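Local coordinates for D-3-phosphoglycerate dehydrogenase oxidoreductase protein (Ralstonia solanacearum, PDB 3GG9) that probably acts as an NAD-dependent D-3-phosphoglycerate dehydrogenase of the D-isomer specific 2-hydroxyacid dehydrogenase family, at residues Q128-A131 / S132-G136; E281-L284 / Q285-L289; Q173-A176 / G177-R180; T234-D237 / L238-K242. All coordinates share one frame; numbering follows the deposited sequence.

How the interactions relate
The four contacts follow one another along the chain; none nests in or crosses another. Each is local, within one continuous run of residues, so none closes a long loop. Interaction 1 (128-136) ends helix 126-134, which packs against the second subunit. Interaction 3 (173-180) lies on helix 170-181, between strands 162-166 and 185-189 of the Rossmann-type sheet. Interaction 4 (234-242) is the short helix 235-238 and the turn leading to strand 246-249. Interaction 2 (281-289) shapes the loop between strands 272-275 and 295-297. Interactions 1 and 2 have centres about 22 Å apart, and both touch the second subunit.

Interaction 1: Q128-A131 / S132-G136; sequences QYVA and SLKHG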
loop_
_atom_site.group_PDB
_atom_site.type_symbol
_atom_site.label_atom_id
_atom_site.label_comp_id
_atom_site.label_asym_id
_atom_site.label_seq_id
_atom_site.Cartn_x
_atom_site.Cartn_y
_atom_site.Cartn_z
ATOM N N GLN A 128 8.272 5.860 2.747
ATOM C CA GLN A 128 9.626 6.144 3.233
ATOM C C GLN A 128 10.740 5.495 2.391
ATOM O O GLN A 128 11.714 6.146 2.045
ATOM C CB GLN A 128 9.780 5.756 4.707
ATOM C CG GLN A 128 8.814 6.469 5.671
ATOM C CD GLN A 128 7.531 5.683 5.937
ATOM O OE1 GLN A 128 7.079 4.879 5.105
ATOM N NE2 GLN A 128 6.949 5.899 7.110
ATOM N N TYR A 129 10.586 4.221 2.062
ATOM C CA TYR A 129 11.583 3.532 1.266
ATOM C C TYR A 129 11.615 4.072 -0.162
ATOM O O TYR A 129 12.690 4.201 -0.748
ATOM C CB TYR A 129 11.275 2.034 1.196
ATOM C CG TYR A 129 11.848 1.138 2.275
ATOM C CD1 TYR A 129 13.230 0.916 2.389
ATOM C CD2 TYR A 129 10.994 0.430 3.119
ATOM C CE1 TYR A 129 13.748 0.036 3.376
ATOM C CE2 TYR A 129 11.494 -0.436 4.089
ATOM C CZ TYR A 129 12.863 -0.634 4.208
ATOM O OH TYR A 129 13.295 -1.519 5.178
ATOM N N VAL A 130 10.437 4.362 -0.727
ATOM C CA VAL A 130 10.325 4.846 -2.111
ATOM C C VAL A 130 11.006 6.222 -2.261
ATOM O O VAL A 130 11.780 6.442 -3.205
ATOM C CB VAL A 130 8.855 4.948 -2.564
ATOM C CG1 VAL A 130 8.713 5.828 -3.802
ATOM C CG2 VAL A 130 8.294 3.555 -2.836
ATOM N N ALA A 131 10.722 7.117 -1.320
ATOM C CA ALA A 131 11.260 8.480 -1.341
ATOM C C ALA A 131 12.777 8.517 -1.144
ATOM O O ALA A 131 13.474 9.326 -1.770
ATOM C CB ALA A 131 10.588 9.318 -0.275
ATOM N N SER A 132 13.272 7.666 -0.249
ATOM C CA SER A 132 14.712 7.507 -0.035
ATOM C C SER A 132 15.435 7.044 -1.280
ATOM O O SER A 132 16.518 7.528 -1.581
ATOM C CB SER A 132 14.976 6.482 1.042
ATOM O OG SER A 132 14.694 7.022 2.317
ATOM N N LEU A 133 14.823 6.092 -1.989
ATOM C CA LEU A 133 15.403 5.502 -3.180
ATOM C C LEU A 133 15.525 6.514 -4.315
ATOM O O LEU A 133 16.500 6.486 -5.064
ATOM C CB LEU A 133 14.590 4.282 -3.623
ATOM C CG LEU A 133 15.149 3.474 -4.789
ATOM C CD1 LEU A 133 16.578 3.000 -4.482
ATOM C CD2 LEU A 133 14.230 2.291 -5.137
ATOM N N LYS A 134 14.553 7.419 -4.403
ATOM C CA LYS A 134 14.541 8.478 -5.412
ATOM C C LYS A 134 15.661 9.480 -5.177
ATOM O O LYS A 134 16.127 10.137 -6.111
ATOM C CB LYS A 134 13.196 9.202 -5.402
ATOM C CG LYS A 134 12.114 8.513 -6.208
ATOM C CD LYS A 134 10.742 8.955 -5.735
ATOM C CE LYS A 134 9.766 9.071 -6.885
ATOM N NZ LYS A 134 10.004 10.316 -7.680
ATOM N N HIS A 135 16.079 9.583 -3.915
ATOM C CA HIS A 135 17.180 10.443 -3.491
ATOM C C HIS A 135 18.499 9.684 -3.387
ATOM O O HIS A 135 19.465 10.186 -2.810
ATOM C CB HIS A 135 16.865 11.064 -2.137
ATOM C CG HIS A 135 15.973 12.254 -2.219
ATOM N ND1 HIS A 135 14.821 12.373 -1.474
ATOM C CD2 HIS A 135 16.063 13.384 -2.961
ATOM C CE1 HIS A 135 14.241 13.529 -1.747
ATOM N NE2 HIS A 135 14.971 14.158 -2.652
ATOM N N GLY A 136 18.522 8.468 -3.921
ATOM C CA GLY A 136 19.743 7.688 -4.020
ATOM C C GLY A 136 20.079 6.765 -2.860
ATOM O O GLY A 136 21.101 6.081 -2.896
#
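S132 N donates to Q128 O at 3.2 Å, the first of a ladder of backbone bonds that finishes helix 126-134. L133 N to Y129 O is 3.1 Å, and K134 N to V130 O is 3.2 Å. The last rung, H135 N to A131 O, is weak. A Schellman motif then ends the helix. G136 is its C-prime residue with positive phi, and its N bonds L133 O at 3.1 Å. The hydroxyl of S132 lies beside the backbone N (chi1 -75°), which brings OG back to 3.1 Å from Q128 O. OG also has a hydrogen bond with Q140 O, in the loop after the helix. The amide of Q128 bonds E293 O, and the hydroxyl of Y129 bonds Q12 of the second subunit. This part of the helix therefore belongs to the dimer contact: V130 and L133 pack on C297 and L290, both of the second subunit. Along the helix surface, V130 and K134 run side by side and point the same way. K134 is modelled in two conformers. In one of them the chain bends at chi3 and chi4, and its CD lies 4.2 Å from the methyl CG1 of V130.

Interaction 2: E281-L284 / Q285-L289; sequences EPIL and QGHTL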
loop_
_atom_site.group_PDB
_atom_site.type_symbol
_atom_site.label_atom_id
_atom_site.label_comp_id
_atom_site.label_asym_id
_atom_site.label_seq_id
_atom_site.Cartn_x
_atom_site.Cartn_y
_atom_site.Cartn_z
ATOM N N GLU A 281 -9.213 21.154 5.604
ATOM C CA GLU A 281 -8.834 20.685 4.281
ATOM C C GLU A 281 -9.309 21.769 3.306
ATOM O O GLU A 281 -10.355 22.374 3.538
ATOM C CB GLU A 281 -9.495 19.320 3.983
ATOM C CG GLU A 281 -8.945 18.150 4.847
ATOM C CD GLU A 281 -9.773 16.865 4.747
ATOM O OE1 GLU A 281 -10.634 16.770 3.865
ATOM O OE2 GLU A 281 -9.565 15.945 5.556
ATOM N N PRO A 282 -8.537 22.058 2.235
ATOM C CA PRO A 282 -7.250 21.487 1.859
ATOM C C PRO A 282 -6.079 21.984 2.707
ATOM O O PRO A 282 -6.147 23.055 3.324
ATOM C CB PRO A 282 -7.079 21.922 0.401
ATOM C CG PRO A 282 -7.952 23.058 0.221
ATOM C CD PRO A 282 -9.016 23.036 1.244
ATOM N N ILE A 283 -5.040 21.170 2.755
ATOM C CA ILE A 283 -3.780 21.508 3.405
ATOM C C ILE A 283 -2.827 21.971 2.294
ATOM O O ILE A 283 -2.320 21.144 1.526
ATOM C CB ILE A 283 -3.193 20.267 4.150
ATOM C CG1 ILE A 283 -4.148 19.759 5.245
ATOM C CG2 ILE A 283 -1.797 20.564 4.721
ATOM C CD1 ILE A 283 -4.057 20.523 6.549
ATOM N N LEU A 284 -2.617 23.286 2.192
ATOM C CA LEU A 284 -1.800 23.877 1.124
ATOM C C LEU A 284 -0.515 24.472 1.658
ATOM O O LEU A 284 0.405 24.777 0.895
ATOM C CB LEU A 284 -2.582 24.954 0.359
ATOM C CG LEU A 284 -3.852 24.555 -0.408
ATOM C CD1 LEU A 284 -4.359 25.723 -1.245
ATOM C CD2 LEU A 284 -3.591 23.357 -1.285
ATOM N N GLN A 285 -0.461 24.623 2.975
ATOM C CA GLN A 285 0.627 25.315 3.645
ATOM C C GLN A 285 1.303 24.436 4.691
ATOM O O GLN A 285 2.001 24.931 5.579
ATOM C CB GLN A 285 0.105 26.605 4.277
ATOM C CG GLN A 285 0.615 27.870 3.648
ATOM C CD GLN A 285 0.133 28.046 2.241
ATOM O OE1 GLN A 285 0.892 27.888 1.292
ATOM N NE2 GLN A 285 -1.142 28.380 2.090
ATOM N N GLY A 286 1.091 23.128 4.584
ATOM C CA GLY A 286 1.780 22.167 5.438
ATOM C C GLY A 286 1.016 21.863 6.707
ATOM O O GLY A 286 -0.065 22.424 6.956
ATOM N N HIS A 287 1.611 20.985 7.508
ATOM C CA HIS A 287 1.015 20.466 8.725
ATOM C C HIS A 287 2.087 19.729 9.507
ATOM O O HIS A 287 2.972 19.089 8.919
ATOM C CB HIS A 287 -0.127 19.488 8.404
ATOM C CG HIS A 287 -1.004 19.207 9.579
ATOM N ND1 HIS A 287 -0.679 18.273 10.536
ATOM C CD2 HIS A 287 -2.187 19.745 9.965
ATOM C CE1 HIS A 287 -1.621 18.245 11.460
ATOM N NE2 HIS A 287 -2.548 19.128 11.136
ATOM N N THR A 288 2.000 19.811 10.829
ATOM C CA THR A 288 2.922 19.116 11.755
ATOM C C THR A 288 3.113 17.634 11.389
ATOM O O THR A 288 4.239 17.134 11.342
ATOM C CB THR A 288 2.405 19.270 13.217
ATOM O OG1 THR A 288 2.348 20.666 13.543
ATOM C CG2 THR A 288 3.305 18.608 14.214
ATOM N N LEU A 289 2.008 16.944 11.107
ATOM C CA LEU A 289 2.035 15.515 10.786
ATOM C C LEU A 289 2.789 15.186 9.506
ATOM O O LEU A 289 3.349 14.099 9.387
ATOM C CB LEU A 289 0.617 14.961 10.685
ATOM C CG LEU A 289 -0.136 14.655 11.976
ATOM C CD1 LEU A 289 -1.478 14.100 11.573
ATOM C CD2 LEU A 289 0.637 13.639 12.878
HETATM O O HOH W 1 0.682 21.333 2.263
#
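I283 reaches over the following loop with both ends of its side chain. Its methyl CG2 sits 3.4 Å from the carbonyl O of G286. Its CD1 lies 4.0 Å from CD2 of the H287 ring, and the two side chains meet at a slant. CG2 is opposite the backbone N, while CG1 lies beside it (chi1 -61°). The two branches thus divide the work, one against the backbone of G286 and the other against the imidazole. The ring of H287 is also held from within its own segment. L289 N donates to ND1 of H287 at 3.1 Å, close to the ring plane, with an N-H...N angle of 163°. This bond limits rotation of the imidazole and identifies ND1 as an acceptor. The ring also makes an edge-to-face contact with F278, and a bound glycerol lies about 3 Å from the H287 side chain. These residues form the loop between strands 272-275 and 295-297, near the end of the Rossmann-type sheet. A water bridges I283 and G286: it accepts from G286 N at 3.0 Å and donates weakly to I283 O. G286 has a positive phi (91°), a backbone angle that suits a residue without a side chain. I283 and L284 also pack on W138 of the second subunit, as do E281 and P282. OE1 of E281 bonds ND1 of H300 in the same chain.

Interaction 3: Q173-A176 / G177-R180; sequences QLVA and GYGR
L174 O takes the hydrogen bond of Y178 N at 3.0 Å, with an N-H...O angle of 155°. The same oxygen sits over the centre of the Y178 ring, 3.3 Å above its plane. The ring is brought there because CG lies beside its own backbone N (chi1 -59°), so the phenol folds back along the preceding turn. V175 borders the same ring: its CG2 is 4.4 Å from CD1 of Y178. Around these atoms the helix is regular. G177 N bonds Q173 O, G179 N bonds V175 O and R180 N bonds A176 O, each at 3.1 Å.

The Y178 ring also lies at the subunit contact: it stacks with F182 of the second subunit and meets W116 of its own chain edge-to-face. V175 and A176 face inward and touch I165 of strand 162-166, and A176 also rests on V186 of strand 185-189. L174 lies against A112 of helix 109-123, and a bound sulfate ion is about 4 Å from its side chain. Together these contacts seat helix 170-181 on the sheet as the helix of a beta-alpha-beta unit. The unit is consistent with the first crossover of a Rossmann-type NAD-binding domain, whose probable GxGxxG pattern (G167, G169, G172) runs from the loop after strand 162-166 into the first turn of this helix.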
loop_
_atom_site.group_PDB
_atom_site.type_symbol
_atom_site.label_atom_id
_atom_site.label_comp_id
_atom_site.label_asym_id
_atom_site.label_seq_id
_atom_site.Cartn_x
_atom_site.Cartn_y
_atom_site.Cartn_z
ATOM N N GLN A 173 -16.633 -3.424 8.513
ATOM C CA GLN A 173 -16.929 -4.834 8.203
ATOM C C GLN A 173 -16.040 -5.336 7.063
ATOM O O GLN A 173 -15.488 -6.438 7.134
ATOM C CB GLN A 173 -18.390 -4.941 7.836
ATOM C CG GLN A 173 -18.803 -6.305 7.291
ATOM C CD GLN A 173 -20.295 -6.424 7.142
ATOM O OE1 GLN A 173 -21.025 -5.426 7.227
ATOM N NE2 GLN A 173 -20.768 -7.650 6.928
ATOM N N LEU A 174 -15.873 -4.515 6.031
ATOM C CA LEU A 174 -14.977 -4.874 4.917
ATOM C C LEU A 174 -13.521 -4.987 5.357
ATOM O O LEU A 174 -12.795 -5.928 4.991
ATOM C CB LEU A 174 -15.126 -3.870 3.784
ATOM C CG LEU A 174 -16.448 -3.916 2.998
ATOM C CD1 LEU A 174 -16.472 -2.853 1.909
ATOM C CD2 LEU A 174 -16.742 -5.313 2.407
ATOM N N VAL A 175 -13.070 -3.997 6.131
ATOM C CA VAL A 175 -11.711 -3.984 6.624
ATOM C C VAL A 175 -11.403 -5.090 7.630
ATOM O O VAL A 175 -10.320 -5.666 7.578
ATOM C CB VAL A 175 -11.357 -2.599 7.254
ATOM C CG1 VAL A 175 -9.977 -2.642 7.865
ATOM C CG2 VAL A 175 -11.451 -1.533 6.183
ATOM N N ALA A 176 -12.366 -5.422 8.492
ATOM C CA ALA A 176 -12.276 -6.629 9.315
ATOM C C ALA A 176 -12.083 -7.914 8.463
ATOM O O ALA A 176 -11.283 -8.803 8.830
ATOM C CB ALA A 176 -13.498 -6.755 10.250
ATOM N N GLY A 177 -12.812 -8.001 7.349
ATOM C CA GLY A 177 -12.689 -9.104 6.391
ATOM C C GLY A 177 -11.299 -9.210 5.760
ATOM O O GLY A 177 -10.743 -10.301 5.625
ATOM N N TYR A 178 -10.729 -8.070 5.370
ATOM C CA TYR A 178 -9.363 -8.035 4.842
ATOM C C TYR A 178 -8.355 -8.580 5.851
ATOM O O TYR A 178 -7.424 -9.338 5.496
ATOM C CB TYR A 178 -8.974 -6.602 4.443
ATOM C CG TYR A 178 -9.853 -5.956 3.390
ATOM C CD1 TYR A 178 -10.004 -4.583 3.348
ATOM C CD2 TYR A 178 -10.516 -6.725 2.404
ATOM C CE1 TYR A 178 -10.794 -3.962 2.370
ATOM C CE2 TYR A 178 -11.319 -6.114 1.442
ATOM C CZ TYR A 178 -11.448 -4.731 1.426
ATOM O OH TYR A 178 -12.231 -4.114 0.471
ATOM N N GLY A 179 -8.515 -8.157 7.102
ATOM C CA GLY A 179 -7.671 -8.612 8.203
ATOM C C GLY A 179 -7.695 -10.120 8.320
ATOM O O GLY A 179 -6.647 -10.742 8.367
ATOM N N ARG A 180 -8.904 -10.686 8.335
ATOM C CA ARG A 180 -9.091 -12.135 8.409
ATOM C C ARG A 180 -8.418 -12.853 7.233
ATOM O O ARG A 180 -7.748 -13.878 7.421
ATOM C CB ARG A 180 -10.584 -12.485 8.467
ATOM C CG ARG A 180 -10.861 -13.908 8.947
ATOM C CD ARG A 180 -11.384 -13.957 10.385
ATOM N NE ARG A 180 -10.403 -13.524 11.385
ATOM C CZ ARG A 180 -10.625 -13.502 12.698
ATOM N NH1 ARG A 180 -11.793 -13.897 13.189
ATOM N NH2 ARG A 180 -9.678 -13.084 13.529
#

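Interaction 4: T234-D237 / L238-K242; sequences TVAD and LTRMK
D237 and R240 form a salt bridge in one of the two modelled conformers of R240. OD2 of the aspartate is 2.9 Å from NH1 of the arginine, on the anti side of the carboxylate. NH1 donates with the oxygen near the guanidinium plane, and the two flat groups are turned 33° apart. The side chains run side by side. The arginine folds back at chi2 and chi3, so that A236 O lies over one face of its guanidinium. NE of R240 is buried here and has no partner in the model. T239 makes the second grip: its OG1 donates to V235 O at 2.7 Å, while its backbone N donates to the same oxygen at 2.9 Å, the two arriving from opposite faces of the carbonyl plane. With chi1 at 53°, OG1 sits between the backbone N and the carbonyl carbon, which lets it reach back to V235.

At the start of helix 235-238, T234 is the N-cap: D237 N donates to its OG1 at 3.2 Å. OD1 of D237 returns the bond to T234 N at 3.0 Å, completing the capping box. A type I turn from L238 to M241 follows, closed by M241 N to L238 O at 3.0 Å. L238 and M241 both pack on F247 of strand 246-249, and V235 lies against T263 of helix 260-267. D237 and R240 rest on F213 of helix 209-215. D237 thus uses its two oxygens for different tasks. The arginine and the helix N-terminus would both tend to stabilise its negative charge.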
loop_
_atom_site.group_PDB
_atom_site.type_symbol
_atom_site.label_atom_id
_atom_site.label_comp_id
_atom_site.label_asym_id
_atom_site.label_seq_id
_atom_site.Cartn_x
_atom_site.Cartn_y
_atom_site.Cartn_z
ATOM N N THR A 234 -8.891 9.567 22.978
ATOM C CA THR A 234 -8.136 10.552 23.727
ATOM C C THR A 234 -6.659 10.223 23.642
ATOM O O THR A 234 -6.291 9.162 23.152
ATOM C CB THR A 234 -8.570 10.525 25.196
ATOM O OG1 THR A 234 -8.224 9.255 25.764
ATOM C CG2 THR A 234 -10.072 10.736 25.307
ATOM N N VAL A 235 -5.802 11.122 24.135
ATOM C CA VAL A 235 -4.375 10.830 24.283
ATOM C C VAL A 235 -4.131 9.651 25.217
ATOM O O VAL A 235 -3.189 8.904 25.007
ATOM C CB VAL A 235 -3.552 12.053 24.831
ATOM C CG1 VAL A 235 -2.079 11.703 24.979
ATOM C CG2 VAL A 235 -3.657 13.198 23.908
ATOM N N ALA A 236 -4.967 9.482 26.242
ATOM C CA ALA A 236 -4.813 8.355 27.164
ATOM C C ALA A 236 -5.002 7.032 26.418
ATOM O O ALA A 236 -4.228 6.086 26.613
ATOM C CB ALA A 236 -5.789 8.457 28.337
ATOM N N ASP A 237 -6.013 6.987 25.552
ATOM C CA ASP A 237 -6.273 5.812 24.706
ATOM C C ASP A 237 -5.098 5.494 23.784
ATOM O O ASP A 237 -4.654 4.354 23.698
ATOM C CB ASP A 237 -7.521 6.043 23.847
ATOM C CG ASP A 237 -8.801 6.140 24.669
ATOM O OD1 ASP A 237 -9.666 6.981 24.327
ATOM O OD2 ASP A 237 -8.946 5.370 25.644
ATOM N N LEU A 238 -4.634 6.496 23.038
ATOM C CA LEU A 238 -3.489 6.325 22.140
ATOM C C LEU A 238 -2.191 5.942 22.859
ATOM O O LEU A 238 -1.434 5.121 22.367
ATOM C CB LEU A 238 -3.278 7.601 21.313
ATOM C CG LEU A 238 -4.385 7.931 20.312
ATOM C CD1 LEU A 238 -4.160 9.323 19.750
ATOM C CD2 LEU A 238 -4.473 6.874 19.186
ATOM N N THR A 239 -1.918 6.531 24.026
ATOM C CA THR A 239 -0.680 6.198 24.740
ATOM C C THR A 239 -0.734 4.827 25.436
ATOM O O THR A 239 0.252 4.372 25.989
ATOM C CB THR A 239 -0.225 7.323 25.709
ATOM O OG1 THR A 239 -1.303 7.663 26.570
ATOM C CG2 THR A 239 0.207 8.579 24.918
ATOM N N ARG A 240 -1.892 4.171 25.367
ATOM C CA ARG A 240 -2.079 2.789 25.799
ATOM C C ARG A 240 -1.494 1.823 24.762
ATOM O O ARG A 240 -1.174 0.669 25.068
ATOM C CB ARG A 240 -3.581 2.524 25.925
ATOM C CG ARG A 240 -3.994 1.540 26.979
ATOM C CD ARG A 240 -4.743 2.179 28.129
ATOM N NE ARG A 240 -5.845 3.030 27.685
ATOM C CZ ARG A 240 -6.715 3.617 28.503
ATOM N NH1 ARG A 240 -7.677 4.396 28.012
ATOM N NH2 ARG A 240 -6.624 3.428 29.814
ATOM N N MET A 241 -1.386 2.307 23.519
ATOM C CA MET A 241 -0.941 1.494 22.377
ATOM C C MET A 241 0.505 1.017 22.501
ATOM O O MET A 241 1.317 1.657 23.178
ATOM C CB MET A 241 -1.172 2.235 21.041
ATOM C CG MET A 241 -2.667 2.458 20.682
ATOM S SD MET A 241 -3.080 3.214 19.066
ATOM C CE MET A 241 -2.623 1.904 17.931
ATOM N N LYS A 242 0.828 -0.103 21.858
ATOM C CA LYS A 242 2.214 -0.579 21.819
ATOM C C LYS A 242 3.142 0.463 21.166
ATOM O O LYS A 242 2.697 1.236 20.317
ATOM C CB LYS A 242 2.337 -1.893 21.052
ATOM C CG LYS A 242 1.412 -2.999 21.524
ATOM C CD LYS A 242 1.614 -4.239 20.674
ATOM C CE LYS A 242 0.563 -5.262 20.989
ATOM N NZ LYS A 242 0.838 -6.566 20.296
#